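Local coordinates for putative tryptophan halogenase (Xanthomonas campestris pv. campestris, PDB 6Y1W), which probably acts as a flavin-dependent halogenase, a flavoprotein of the tryptophan halogenase family thought to use FAD, at residues Val235-Trp240 / Thr321-His326. Residues are numbered along the deposited sequence; the frame is centred on the assembly and turned at random. Where two conformers were deposited one is given.
Sequences VGSEDW and TPNQRH
Bends at chi2 (62°) and chi3 (69°) fold the Arg325 chain back on Val235, CG lying 3.7 Å from Val235 CG1. Its NH2 donates to the carbonyl O of Val235 at 2.7 Å, within the guanidinium plane; Ser237 OG, in the conformer given, lies over one guanidinium face. Glu238 and Gln324 are extended beyond CG and run side by side; in the Gln324 conformer given, NE2 donates to Glu238 OE1 at 3.0 Å although the oxygen is tilted from the amide plane. Gln324 CB also packs 3.6 Å from Trp240 CH2, and the peptide joining Asn323 to Gln324 lies over one indole face, offset toward its rim. His326 lays its imidazole over the Ser237-Glu238 peptide, CE1 3.6 Å from Glu238 N. The backbones pair antiparallel (159°): Glu238 N to Gln324 O is short at 2.7 Å, whereas the return bond from Gln324 N to Glu238 O is weak at 3.4 Å. One water links Ser237 OG, in that same conformer, to Asn323 OD1; a second joins Asp239 OD1, Thr321 OG1 and Pro322 O, Asp239 OD1 also bonding Ser241. Strand 323-325 is the middle of a three-stranded sheet, between 237-239 and 341-342; helix 371-397 packs on Glu238, Trp240 and Gln324, with Arg389 in cation-pi contact with Trp240, while helix 227-232 touches Val235 and Arg325.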
loop_
_atom_site.group_PDB
_atom_site.type_symbol
_atom_site.label_atom_id
_atom_site.label_comp_id
_atom_site.label_asym_id
_atom_site.label_seq_id
_atom_site.Cartn_x
_atom_site.Cartn_y
_atom_site.Cartn_z
ATOM N N VAL A 235 -1.732 4.000 -30.027
ATOM C CA VAL A 235 -2.174 4.333 -28.681
ATOM C C VAL A 235 -1.808 5.795 -28.448
ATOM O O VAL A 235 -0.653 6.184 -28.625
ATOM C CB VAL A 235 -1.497 3.430 -27.638
ATOM C CG1 VAL A 235 -1.977 3.779 -26.254
ATOM C CG2 VAL A 235 -1.718 1.929 -27.971
ATOM N N GLY A 236 -2.799 6.615 -28.153
ATOM C CA GLY A 236 -2.544 8.017 -27.891
ATOM C C GLY A 236 -2.008 8.230 -26.491
ATOM O O GLY A 236 -1.852 7.290 -25.703
ATOM N N SER A 237 -1.770 9.507 -26.144
ATOM C CA SER A 237 -1.294 9.864 -24.818
ATOM C C SER A 237 -2.127 10.995 -24.228
ATOM O O SER A 237 -2.723 11.779 -24.964
ATOM C CB SER A 237 0.179 10.243 -24.872
ATOM O OG SER A 237 0.878 9.227 -25.576
ATOM N N GLU A 238 -2.170 11.034 -22.883
ATOM C CA GLU A 238 -2.913 12.032 -22.116
ATOM C C GLU A 238 -2.030 13.266 -22.027
ATOM O O GLU A 238 -0.839 13.142 -21.751
ATOM C CB GLU A 238 -3.259 11.509 -20.718
ATOM C CG GLU A 238 -4.373 12.291 -19.986
ATOM C CD GLU A 238 -4.407 12.073 -18.456
ATOM O OE1 GLU A 238 -3.836 11.080 -17.940
ATOM O OE2 GLU A 238 -4.997 12.926 -17.751
ATOM N N ASP A 239 -2.586 14.428 -22.355
ATOM C CA ASP A 239 -1.836 15.680 -22.369
ATOM C C ASP A 239 -1.860 16.303 -20.980
ATOM O O ASP A 239 -2.938 16.619 -20.452
ATOM C CB ASP A 239 -2.463 16.611 -23.402
ATOM C CG ASP A 239 -1.801 17.958 -23.482
ATOM O OD1 ASP A 239 -0.670 18.155 -22.970
ATOM O OD2 ASP A 239 -2.419 18.843 -24.094
ATOM N N TRP A 240 -0.679 16.511 -20.385
ATOM C CA TRP A 240 -0.622 17.107 -19.064
ATOM C C TRP A 240 -0.098 18.533 -19.118
ATOM O O TRP A 240 0.152 19.127 -18.059
ATOM C CB TRP A 240 0.233 16.252 -18.124
ATOM C CG TRP A 240 -0.373 14.918 -17.731
ATOM C CD1 TRP A 240 -1.689 14.549 -17.793
ATOM C CD2 TRP A 240 0.342 13.781 -17.213
ATOM N NE1 TRP A 240 -1.837 13.247 -17.337
ATOM C CE2 TRP A 240 -0.610 12.759 -16.970
ATOM C CE3 TRP A 240 1.688 13.533 -16.929
ATOM C CZ2 TRP A 240 -0.252 11.509 -16.463
ATOM C CZ3 TRP A 240 2.030 12.288 -16.406
ATOM C CH2 TRP A 240 1.064 11.302 -16.189
ATOM N N THR A 321 7.380 16.594 -23.729
ATOM C CA THR A 321 6.089 17.097 -23.264
ATOM C C THR A 321 5.573 16.145 -22.192
ATOM O O THR A 321 5.745 14.924 -22.332
ATOM C CB THR A 321 5.062 17.260 -24.417
ATOM O OG1 THR A 321 3.899 17.972 -23.964
ATOM C CG2 THR A 321 4.671 15.919 -25.020
ATOM N N PRO A 322 4.982 16.679 -21.118
ATOM C CA PRO A 322 4.510 15.853 -19.994
ATOM C C PRO A 322 3.263 15.093 -20.398
ATOM O O PRO A 322 2.307 15.690 -20.893
ATOM C CB PRO A 322 4.189 16.883 -18.900
ATOM C CG PRO A 322 3.824 18.152 -19.745
ATOM C CD PRO A 322 4.758 18.123 -20.897
ATOM N N ASN A 323 3.301 13.773 -20.235
ATOM C CA ASN A 323 2.234 12.925 -20.759
ATOM C C ASN A 323 2.311 11.508 -20.205
ATOM O O ASN A 323 3.345 11.050 -19.695
ATOM C CB ASN A 323 2.302 12.862 -22.279
ATOM C CG ASN A 323 3.356 11.870 -22.756
ATOM O OD1 ASN A 323 3.081 10.675 -22.912
ATOM N ND2 ASN A 323 4.584 12.350 -22.908
ATOM N N GLN A 324 1.207 10.772 -20.385
ATOM C CA GLN A 324 1.197 9.329 -20.153
ATOM C C GLN A 324 0.478 8.678 -21.322
ATOM O O GLN A 324 -0.572 9.160 -21.745
ATOM C CB GLN A 324 0.545 8.922 -18.800
ATOM C CG GLN A 324 -1.015 8.796 -18.740
ATOM C CD GLN A 324 -1.550 8.062 -17.491
ATOM O OE1 GLN A 324 -1.297 6.864 -17.285
ATOM N NE2 GLN A 324 -2.311 8.775 -16.669
ATOM N N ARG A 325 1.071 7.616 -21.855
ATOM C CA ARG A 325 0.405 6.794 -22.855
ATOM C C ARG A 325 -0.903 6.286 -22.248
ATOM O O ARG A 325 -0.942 5.916 -21.071
ATOM C CB ARG A 325 1.356 5.644 -23.220
ATOM C CG ARG A 325 1.139 4.897 -24.507
ATOM C CD ARG A 325 1.262 5.739 -25.753
ATOM N NE ARG A 325 2.579 6.238 -26.112
ATOM C CZ ARG A 325 2.857 6.746 -27.311
ATOM N NH1 ARG A 325 4.063 7.222 -27.573
ATOM N NH2 ARG A 325 1.917 6.802 -28.262
ATOM N N HIS A 326 -1.993 6.299 -23.035
ATOM C CA HIS A 326 -3.285 5.899 -22.466
ATOM C C HIS A 326 -3.254 4.470 -21.952
ATOM O O HIS A 326 -3.879 4.152 -20.929
ATOM C CB HIS A 326 -4.399 6.046 -23.496
ATOM C CG HIS A 326 -4.777 7.465 -23.735
ATOM N ND1 HIS A 326 -5.085 8.328 -22.703
ATOM C CD2 HIS A 326 -4.861 8.184 -24.875
ATOM C CE1 HIS A 326 -5.370 9.516 -23.206
ATOM N NE2 HIS A 326 -5.240 9.458 -24.521
HETATM O O HOH W 1 3.319 8.880 -24.779
HETATM O O HOH W 2 1.624 16.889 -22.963
#